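Local coordinates for solute-binding protein (Thermoactinomyces vulgaris, PDB 2ZYM) that probably captures cyclodextrins or maltose-type sugars at the cell surface for uptake by a carbohydrate transporter, at residues K20-E25 / E52-A57; L77-H82 / K282-S287; V110-L115 / G123-I128. All coordinates share one frame; numbering follows the deposited sequence.

Contact 1 (K20-E25 / E52-A57). With GLC (alpha-D-glucopyranose), chain B.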
loop_
_atom_site.group_PDB
_atom_site.type_symbol
_atom_site.label_atom_id
_atom_site.label_comp_id
_atom_site.label_asym_id
_atom_site.label_seq_id
_atom_site.Cartn_x
_atom_site.Cartn_y
_atom_site.Cartn_z
ATOM N N LYS A 20 -6.663 28.303 10.519
ATOM C CA LYS A 20 -6.994 26.904 10.738
ATOM C C LYS A 20 -6.597 26.081 9.522
ATOM O O LYS A 20 -6.821 26.492 8.379
ATOM C CB LYS A 20 -8.491 26.737 11.024
ATOM C CG LYS A 20 -8.899 25.329 11.442
ATOM C CD LYS A 20 -10.404 25.157 11.405
ATOM C CE LYS A 20 -10.798 23.714 11.665
ATOM N NZ LYS A 20 -12.277 23.547 11.672
ATOM N N LEU A 21 -5.993 24.926 9.780
ATOM C CA LEU A 21 -5.690 23.957 8.735
ATOM C C LEU A 21 -6.487 22.678 8.972
ATOM O O LEU A 21 -6.803 22.337 10.115
ATOM C CB LEU A 21 -4.187 23.654 8.688
ATOM C CG LEU A 21 -3.230 24.793 8.316
ATOM C CD1 LEU A 21 -1.790 24.415 8.650
ATOM C CD2 LEU A 21 -3.358 25.185 6.847
ATOM N N VAL A 22 -6.818 21.987 7.886
ATOM C CA VAL A 22 -7.538 20.712 7.955
ATOM C C VAL A 22 -6.663 19.603 7.373
ATOM O O VAL A 22 -6.088 19.752 6.292
ATOM C CB VAL A 22 -8.908 20.782 7.222
ATOM C CG1 VAL A 22 -9.664 19.462 7.341
ATOM C CG2 VAL A 22 -9.756 21.923 7.772
ATOM N N VAL A 23 -6.563 18.498 8.106
ATOM C CA VAL A 23 -5.748 17.355 7.711
ATOM C C VAL A 23 -6.610 16.090 7.669
ATOM O O VAL A 23 -7.363 15.823 8.604
ATOM C CB VAL A 23 -4.560 17.168 8.695
ATOM C CG1 VAL A 23 -3.877 15.826 8.497
ATOM C CG2 VAL A 23 -3.550 18.293 8.538
ATOM N N TRP A 24 -6.513 15.328 6.579
ATOM C CA TRP A 24 -7.148 14.011 6.518
ATOM C C TRP A 24 -6.137 12.895 6.764
ATOM O O TRP A 24 -5.167 12.739 6.015
ATOM C CB TRP A 24 -7.856 13.772 5.182
ATOM C CG TRP A 24 -9.060 14.632 4.909
ATOM C CD1 TRP A 24 -9.768 15.385 5.805
ATOM C CD2 TRP A 24 -9.722 14.786 3.646
ATOM N NE1 TRP A 24 -10.816 16.015 5.171
ATOM C CE2 TRP A 24 -10.811 15.663 3.847
ATOM C CE3 TRP A 24 -9.495 14.271 2.364
ATOM C CZ2 TRP A 24 -11.672 16.041 2.807
ATOM C CZ3 TRP A 24 -10.347 14.650 1.330
ATOM C CH2 TRP A 24 -11.423 15.529 1.561
ATOM N N GLU A 25 -6.373 12.128 7.825
ATOM C CA GLU A 25 -5.564 10.958 8.143
ATOM C C GLU A 25 -6.422 9.695 8.055
ATOM O O GLU A 25 -7.640 9.754 8.226
ATOM C CB GLU A 25 -4.938 11.100 9.538
ATOM C CG GLU A 25 -4.078 9.924 10.006
ATOM C CD GLU A 25 -2.889 9.640 9.099
ATOM O OE1 GLU A 25 -3.067 9.012 8.034
ATOM O OE2 GLU A 25 -1.765 10.036 9.459
ATOM N N GLU A 52 -7.089 20.700 12.553
ATOM C CA GLU A 52 -8.077 19.654 12.773
ATOM C C GLU A 52 -7.679 18.417 11.979
ATOM O O GLU A 52 -7.530 18.474 10.753
ATOM C CB GLU A 52 -9.479 20.124 12.377
ATOM C CG GLU A 52 -10.598 19.234 12.920
ATOM C CD GLU A 52 -11.969 19.550 12.345
ATOM O OE1 GLU A 52 -12.090 20.455 11.492
ATOM O OE2 GLU A 52 -12.938 18.878 12.750
ATOM N N VAL A 53 -7.480 17.312 12.691
ATOM C CA VAL A 53 -7.175 16.034 12.060
ATOM C C VAL A 53 -8.466 15.232 11.951
ATOM O O VAL A 53 -9.038 14.817 12.961
ATOM C CB VAL A 53 -6.104 15.237 12.837
ATOM C CG1 VAL A 53 -5.825 13.904 12.149
ATOM C CG2 VAL A 53 -4.820 16.045 12.966
ATOM N N VAL A 54 -8.920 15.042 10.715
ATOM C CA VAL A 54 -10.186 14.378 10.437
ATOM C C VAL A 54 -9.916 12.968 9.906
ATOM O O VAL A 54 -9.168 12.804 8.940
ATOM C CB VAL A 54 -11.038 15.187 9.416
ATOM C CG1 VAL A 54 -12.365 14.486 9.126
ATOM C CG2 VAL A 54 -11.282 16.603 9.925
ATOM N N PRO A 55 -10.493 11.939 10.558
ATOM C CA PRO A 55 -10.308 10.597 10.011
ATOM C C PRO A 55 -11.114 10.368 8.732
ATOM O O PRO A 55 -12.345 10.472 8.733
ATOM C CB PRO A 55 -10.771 9.674 11.147
ATOM C CG PRO A 55 -11.651 10.495 11.996
ATOM C CD PRO A 55 -11.278 11.940 11.809
ATOM N N VAL A 56 -10.396 10.098 7.644
ATOM C CA VAL A 56 -10.987 9.682 6.377
ATOM C C VAL A 56 -10.196 8.473 5.882
ATOM O O VAL A 56 -8.970 8.535 5.772
ATOM C CB VAL A 56 -10.947 10.813 5.306
ATOM C CG1 VAL A 56 -11.587 10.348 4.002
ATOM C CG2 VAL A 56 -11.645 12.075 5.807
ATOM N N ALA A 57 -10.898 7.376 5.601
ATOM C CA ALA A 57 -10.268 6.154 5.100
ATOM C C ALA A 57 -9.302 6.452 3.955
ATOM O O ALA A 57 -9.650 7.145 2.996
ATOM C CB ALA A 57 -11.323 5.151 4.669
HETATM C C1 GLC B . -11.684 0.162 2.367
HETATM C C2 GLC B . -11.191 1.451 3.076
HETATM C C3 GLC B . -9.663 1.497 3.040
HETATM C C4 GLC B . -9.140 0.279 3.793
HETATM C C5 GLC B . -9.656 -1.011 3.067
HETATM C C6 GLC B . -9.236 -2.284 3.735
HETATM O O2 GLC B . -11.740 2.579 2.401
HETATM O O3 GLC B . -9.192 2.670 3.693
HETATM O O4 GLC B . -7.712 0.264 3.795
HETATM O O5 GLC B . -11.119 -1.013 3.013
HETATM O O6 GLC B . -9.839 -2.406 5.021
#

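Contact 2 (L77-H82 / K282-S287). With GLC (alpha-D-glucopyranose), chain C.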
loop_
_atom_site.group_PDB
_atom_site.type_symbol
_atom_site.label_atom_id
_atom_site.label_comp_id
_atom_site.label_asym_id
_atom_site.label_seq_id
_atom_site.Cartn_x
_atom_site.Cartn_y
_atom_site.Cartn_z
ATOM N N LEU A 77 -4.075 19.173 3.808
ATOM C CA LEU A 77 -3.183 18.033 3.644
ATOM C C LEU A 77 -3.973 16.739 3.569
ATOM O O LEU A 77 -4.886 16.502 4.363
ATOM C CB LEU A 77 -2.153 17.955 4.775
ATOM C CG LEU A 77 -1.123 19.082 4.926
ATOM C CD1 LEU A 77 -0.152 18.726 6.040
ATOM C CD2 LEU A 77 -0.371 19.366 3.625
ATOM N N VAL A 78 -3.611 15.917 2.591
ATOM C CA VAL A 78 -4.229 14.616 2.379
ATOM C C VAL A 78 -3.138 13.550 2.247
ATOM O O VAL A 78 -1.947 13.871 2.190
ATOM C CB VAL A 78 -5.164 14.620 1.137
ATOM C CG1 VAL A 78 -6.365 15.531 1.376
ATOM C CG2 VAL A 78 -4.406 15.046 -0.121
ATOM N N THR A 79 -3.544 12.286 2.213
ATOM C CA THR A 79 -2.597 11.175 2.130
ATOM C C THR A 79 -3.224 9.935 1.492
ATOM O O THR A 79 -4.366 9.576 1.795
ATOM C CB THR A 79 -1.983 10.821 3.524
ATOM O OG1 THR A 79 -1.114 9.689 3.400
ATOM C CG2 THR A 79 -3.066 10.519 4.570
ATOM N N TRP A 80 -2.467 9.309 0.596
ATOM C CA TRP A 80 -2.807 8.008 0.013
ATOM C C TRP A 80 -1.556 7.397 -0.625
ATOM O O TRP A 80 -0.558 8.103 -0.809
ATOM C CB TRP A 80 -3.953 8.125 -1.007
ATOM C CG TRP A 80 -3.757 9.141 -2.101
ATOM C CD1 TRP A 80 -2.961 9.021 -3.205
ATOM C CD2 TRP A 80 -4.410 10.413 -2.214
ATOM N NE1 TRP A 80 -3.065 10.147 -3.990
ATOM C CE2 TRP A 80 -3.948 11.016 -3.404
ATOM C CE3 TRP A 80 -5.335 11.104 -1.418
ATOM C CZ2 TRP A 80 -4.378 12.283 -3.822
ATOM C CZ3 TRP A 80 -5.763 12.366 -1.835
ATOM C CH2 TRP A 80 -5.283 12.939 -3.028
ATOM N N PRO A 81 -1.586 6.081 -0.935
ATOM C CA PRO A 81 -0.438 5.438 -1.583
ATOM C C PRO A 81 -0.082 6.074 -2.926
ATOM O O PRO A 81 -0.970 6.493 -3.676
ATOM C CB PRO A 81 -0.903 3.986 -1.764
ATOM C CG PRO A 81 -1.939 3.797 -0.717
ATOM C CD PRO A 81 -2.660 5.106 -0.669
ATOM N N HIS A 82 1.216 6.124 -3.219
ATOM C CA HIS A 82 1.762 6.899 -4.334
ATOM C C HIS A 82 1.287 6.482 -5.728
ATOM O O HIS A 82 1.469 7.234 -6.684
ATOM C CB HIS A 82 3.290 6.827 -4.303
ATOM C CG HIS A 82 3.827 5.489 -4.700
ATOM N ND1 HIS A 82 4.351 5.236 -5.949
ATOM C CD2 HIS A 82 3.885 4.318 -4.024
ATOM C CE1 HIS A 82 4.730 3.972 -6.016
ATOM N NE2 HIS A 82 4.453 3.392 -4.863
ATOM N N LYS A 282 3.566 6.030 1.206
ATOM C CA LYS A 282 2.485 6.903 1.630
ATOM C C LYS A 282 3.089 8.212 2.099
ATOM O O LYS A 282 3.909 8.232 3.018
ATOM C CB LYS A 282 1.666 6.266 2.754
ATOM C CG LYS A 282 1.071 4.911 2.413
ATOM C CD LYS A 282 0.040 4.451 3.436
ATOM C CE LYS A 282 0.654 4.124 4.792
ATOM N NZ LYS A 282 0.854 5.331 5.629
ATOM N N GLY A 283 2.704 9.301 1.444
ATOM C CA GLY A 283 3.188 10.621 1.819
ATOM C C GLY A 283 2.048 11.557 2.159
ATOM O O GLY A 283 0.879 11.220 1.964
ATOM N N TRP A 284 2.392 12.724 2.700
ATOM C CA TRP A 284 1.445 13.826 2.821
ATOM C C TRP A 284 1.470 14.595 1.512
ATOM O O TRP A 284 2.546 14.874 0.984
ATOM C CB TRP A 284 1.846 14.780 3.948
ATOM C CG TRP A 284 1.580 14.294 5.339
ATOM C CD1 TRP A 284 2.504 14.095 6.324
ATOM C CD2 TRP A 284 0.308 13.965 5.908
ATOM N NE1 TRP A 284 1.885 13.657 7.474
ATOM C CE2 TRP A 284 0.538 13.568 7.246
ATOM C CE3 TRP A 284 -1.006 13.966 5.420
ATOM C CZ2 TRP A 284 -0.497 13.171 8.100
ATOM C CZ3 TRP A 284 -2.033 13.568 6.271
ATOM C CH2 TRP A 284 -1.771 13.176 7.594
ATOM N N TYR A 285 0.296 14.939 0.990
ATOM C CA TYR A 285 0.211 15.778 -0.205
ATOM C C TYR A 285 -0.536 17.070 0.080
ATOM O O TYR A 285 -1.327 17.147 1.024
ATOM C CB TYR A 285 -0.445 15.034 -1.371
ATOM C CG TYR A 285 -0.001 13.603 -1.526
ATOM C CD1 TYR A 285 1.316 13.290 -1.867
ATOM C CD2 TYR A 285 -0.902 12.560 -1.336
ATOM C CE1 TYR A 285 1.724 11.964 -2.008
ATOM C CE2 TYR A 285 -0.508 11.234 -1.473
ATOM C CZ TYR A 285 0.804 10.942 -1.804
ATOM O OH TYR A 285 1.192 9.630 -1.940
ATOM N N LEU A 286 -0.273 18.079 -0.746
ATOM C CA LEU A 286 -0.893 19.392 -0.605
ATOM C C LEU A 286 -1.978 19.574 -1.660
ATOM O O LEU A 286 -1.698 19.546 -2.856
ATOM C CB LEU A 286 0.167 20.497 -0.725
ATOM C CG LEU A 286 -0.271 21.963 -0.603
ATOM C CD1 LEU A 286 -0.967 22.232 0.726
ATOM C CD2 LEU A 286 0.918 22.901 -0.788
ATOM N N SER A 287 -3.217 19.749 -1.205
ATOM C CA SER A 287 -4.348 19.968 -2.102
ATOM C C SER A 287 -4.160 21.219 -2.956
ATOM O O SER A 287 -3.741 22.268 -2.459
ATOM C CB SER A 287 -5.650 20.072 -1.304
ATOM O OG SER A 287 -6.696 20.590 -2.107
HETATM C C1 GLC C . -2.756 -1.218 1.981
HETATM C C2 GLC C . -1.666 -0.468 1.172
HETATM C C3 GLC C . -2.285 0.124 -0.086
HETATM C C4 GLC C . -2.891 -1.000 -0.914
HETATM C C5 GLC C . -3.982 -1.731 -0.103
HETATM C C6 GLC C . -4.596 -2.868 -0.893
HETATM O O2 GLC C . -1.112 0.571 1.967
HETATM O O3 GLC C . -1.271 0.793 -0.857
HETATM O O4 GLC C . -3.467 -0.462 -2.071
HETATM O O5 GLC C . -3.348 -2.261 1.143
HETATM O O6 GLC C . -5.631 -3.558 -0.200
#

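Contact 3 (V110-L115 / G123-I128)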
loop_
_atom_site.group_PDB
_atom_site.type_symbol
_atom_site.label_atom_id
_atom_site.label_comp_id
_atom_site.label_asym_id
_atom_site.label_seq_id
_atom_site.Cartn_x
_atom_site.Cartn_y
_atom_site.Cartn_z
ATOM N N VAL A 110 14.249 6.370 -3.064
ATOM C CA VAL A 110 13.116 5.623 -3.625
ATOM C C VAL A 110 11.766 6.230 -3.220
ATOM O O VAL A 110 10.838 6.290 -4.027
ATOM C CB VAL A 110 13.190 4.111 -3.249
ATOM C CG1 VAL A 110 11.916 3.364 -3.642
ATOM C CG2 VAL A 110 14.407 3.460 -3.895
ATOM N N ALA A 111 11.670 6.692 -1.976
ATOM C CA ALA A 111 10.435 7.289 -1.480
ATOM C C ALA A 111 10.176 8.661 -2.101
ATOM O O ALA A 111 9.036 8.996 -2.414
ATOM C CB ALA A 111 10.459 7.385 0.031
ATOM N N MET A 112 11.240 9.443 -2.280
ATOM C CA MET A 112 11.112 10.792 -2.830
ATOM C C MET A 112 10.723 10.801 -4.308
ATOM O O MET A 112 9.921 11.634 -4.730
ATOM C CB MET A 112 12.387 11.609 -2.591
ATOM C CG MET A 112 12.613 11.966 -1.130
ATOM S SD MET A 112 11.235 12.885 -0.405
ATOM C CE MET A 112 11.704 14.554 -0.847
ATOM N N LYS A 113 11.270 9.874 -5.088
ATOM C CA LYS A 113 10.928 9.810 -6.511
ATOM C C LYS A 113 9.525 9.216 -6.728
ATOM O O LYS A 113 8.860 9.538 -7.712
ATOM C CB LYS A 113 12.025 9.110 -7.340
ATOM C CG LYS A 113 11.687 7.740 -7.915
ATOM C CD LYS A 113 11.790 6.651 -6.873
ATOM C CE LYS A 113 11.172 5.364 -7.369
ATOM N NZ LYS A 113 10.289 4.779 -6.340
ATOM N N ALA A 114 9.081 8.375 -5.789
ATOM C CA ALA A 114 7.714 7.840 -5.785
ATOM C C ALA A 114 6.666 8.930 -5.544
ATOM O O ALA A 114 5.508 8.782 -5.939
ATOM C CB ALA A 114 7.572 6.738 -4.741
ATOM N N LEU A 115 7.076 10.010 -4.880
ATOM C CA LEU A 115 6.202 11.162 -4.636
ATOM C C LEU A 115 6.507 12.298 -5.615
ATOM O O LEU A 115 6.028 13.426 -5.459
ATOM C CB LEU A 115 6.327 11.649 -3.185
ATOM C CG LEU A 115 6.073 10.644 -2.052
ATOM C CD1 LEU A 115 6.072 11.369 -0.724
ATOM C CD2 LEU A 115 4.771 9.864 -2.239
ATOM N N GLY A 123 4.951 15.551 -2.334
ATOM C CA GLY A 123 4.793 15.263 -0.919
ATOM C C GLY A 123 6.060 14.891 -0.185
ATOM O O GLY A 123 7.138 14.789 -0.779
ATOM N N LEU A 124 5.912 14.700 1.121
ATOM C CA LEU A 124 6.971 14.172 1.963
ATOM C C LEU A 124 6.493 12.838 2.531
ATOM O O LEU A 124 5.337 12.718 2.946
ATOM C CB LEU A 124 7.332 15.160 3.080
ATOM C CG LEU A 124 7.922 16.526 2.687
ATOM C CD1 LEU A 124 8.138 17.387 3.921
ATOM C CD2 LEU A 124 9.217 16.405 1.885
ATOM N N PRO A 125 7.372 11.822 2.529
ATOM C CA PRO A 125 6.936 10.466 2.850
ATOM C C PRO A 125 6.738 10.211 4.342
ATOM O O PRO A 125 7.464 10.762 5.169
ATOM C CB PRO A 125 8.058 9.594 2.289
ATOM C CG PRO A 125 9.263 10.459 2.286
ATOM C CD PRO A 125 8.816 11.891 2.233
ATOM N N LYS A 126 5.752 9.378 4.664
ATOM C CA LYS A 126 5.484 8.977 6.047
ATOM C C LYS A 126 5.849 7.521 6.275
ATOM O O LYS A 126 6.308 7.145 7.356
ATOM C CB LYS A 126 4.007 9.159 6.386
ATOM C CG LYS A 126 3.464 10.555 6.172
ATOM C CD LYS A 126 2.169 10.715 6.938
ATOM C CE LYS A 126 1.014 10.027 6.259
ATOM N NZ LYS A 126 -0.187 10.002 7.138
ATOM N N ALA A 127 5.627 6.703 5.251
ATOM C CA ALA A 127 5.775 5.259 5.362
ATOM C C ALA A 127 6.157 4.628 4.034
ATOM O O ALA A 127 5.651 5.017 2.979
ATOM C CB ALA A 127 4.487 4.630 5.889
ATOM N N ILE A 128 7.053 3.651 4.104
ATOM C CA ILE A 128 7.397 2.816 2.955
ATOM C C ILE A 128 7.007 1.375 3.295
ATOM O O ILE A 128 7.275 0.897 4.402
ATOM C CB ILE A 128 8.894 2.964 2.551
ATOM C CG1 ILE A 128 9.185 2.216 1.244
ATOM C CG2 ILE A 128 9.836 2.552 3.697
ATOM C CD1 ILE A 128 10.336 2.795 0.440
#

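Contact 1 (K20-E25 / E52-A57)
Val22 to Glu25 run beside Glu52 to Pro55 as parallel beta strands whose short axes diverge by 31° and come within 4.6 Å of each other. Backbone hydrogen bonds step from one strand to the other: Glu52 N gives to Leu21 O, Val23 N to Glu52 O, Val54 N to Val23 O, Glu25 N to Val54 O and Val56 N to Glu25 O. The shortest joins Val54 N to Val23 O at 2.7 Å, and the last carries the pairing into the loop beyond Pro55.

On the sheet face bearing Trp24, Val56 lays its CG2 over the indole, 3.8 Å from the centroid of the five-membered ring, a CH-pi contact. Val54 lies alongside the same residue and brings its CB to 3.8 Å from Trp24 CD1. Further back, Val54 CG2 meets Val22 CG1 at 4.2 Å.

Helix 31-47 links the two strands as the crossover of a beta-alpha-beta unit, and packs Leu33, Thr36 and Ala40 against Val53. Helix 61-68 instead approaches the face of Trp24 and Val56.

Val53 CG1 touches Glu25 CB at 3.9 Å, but the rest of Glu25 leaves the neighbouring strand: a turn about CB-CG (chi2 60°) takes the carboxylate to Thr36 and Lys126, whose hydroxyl and ammonium both reach OE2. A second lysine-glutamate pair sits at the exposed beginning of the strands. Lys20 and Glu52 both extend beyond CG, and Lys20 NZ makes a salt bridge to Glu52 OE1 at 3.1 Å, arriving 46° out of the carboxylate plane. Where the chain leaves the strand towards the sugar, Ala57 CB lies 3.4 Å from O3 of the chain B glucose.

Contact 2 (L77-H82 / K282-S287)
Lys282 rests its CG near the Pro81 ring, whose CG reaches O3 of the chain C glucose at 3.1 Å, while the lysine ammonium turns away to a salt bridge with Glu318. The carbonyl of Gly283 receives Thr79 OG1 at 2.9 Å, the hydroxyl standing above the carbonyl plane. In Thr79, chi1 of 177° puts OG1 anti to N and leaves CG2 between N and the carbonyl carbon, where it meets Trp284 CZ3 at 3.6 Å. Val78 O sits at the edge of that indole, 3.4 Å from CE3. Strand 278-287 runs antiparallel to strand 77-81, which pairs with 20-25 on its other side, an order matching the type II periplasmic binding fold, in which one late strand inserts antiparallel among parallel ones.

Tyr285 is gripped at both ends. Its backbone exchanges two hydrogen bonds with Val78, the one from Tyr285 N to Val78 O being 2.8 Å. Its OH donates to Trp80 O at 2.6 Å, nearly in line with the carbonyl, which probably helps to fix the phenol ring, whose CE2 lies over one face of the Trp80 indole, 3.7 Å from CD1, with the planes at 49°. Leu286 finally meets Leu77, CD1 to CD2, at 4.1 Å.

Contact 3 (V110-L115 / G123-I128)
Ala111, Met112 and Leu115 close round Pro125, so that the proline ring packs against the last turn of the helix and the leucine just after it. The segments run nearly opposite, helix 110-114 and strand 123-125 at 151°, with axes 8.0 Å apart at their closest.

Apolar packing is the whole of the bonding between them. Ala111 presents its methyl CB to Pro125 CB at 4.0 Å. Met112 reaches the ring from another quarter: bends at chi2 (-57°) and chi3 (-87°) fold the thioether back, setting SD 3.7 Å from Pro125 CD, while CE lies beside Leu124 CD2 at 4.1 Å. Leu115 pushes CD1 against the main chain, 3.5 Å from Pro125 N and 3.6 Å from Gly123 C. At the far end Val110 CG1 brushes Ile128 CD1. An alanine in place of Pro125 would lose CG and CD, and is likely to open a gap beside Met112 SD and leave the thioether freer to turn.

No hydrogen bond joins the two segments; within the helical one, Val110 O takes both Ala114 N, as in a regular helix, and the ammonium of Lys113, with NZ at 2.8 Å. On the strand, Gly123 N and Gly123 O are buried here without a hydrogen-bonding partner.

Beyond Pro125 the strand kinks, Lys126 and Ala127 both facing Lys282 in a classic beta bulge. The contact seats helix 109-114 against strand 120-129, a neighbour of strand 278-287 in the mixed sheet. Leu115 reaches across to Tyr285 of that strand, Leu124 packs on helix 293-303, and Pro321 touches both Ala111 and Pro125.

From the N terminus, contact 1 closes first, bringing strand 50-55 back beside 20-25 after helix 31-47. The chain then opens contact 2 at Leu77, with strand 77-81 joining the other edge of 20-25 through backbone bonds between Leu77 and both Val22 and Trp24. Contact 3 forms and closes within the long loop that follows, folding helix 109-114 onto strand 120-129. Only about 150 residues later does strand 278-287 return to complete contact 2, so contact 3 nests inside it, and none of the loops cross. Lys126 ties all three regions: its backbone pairs with Lys282, and its ammonium bridges to Glu25.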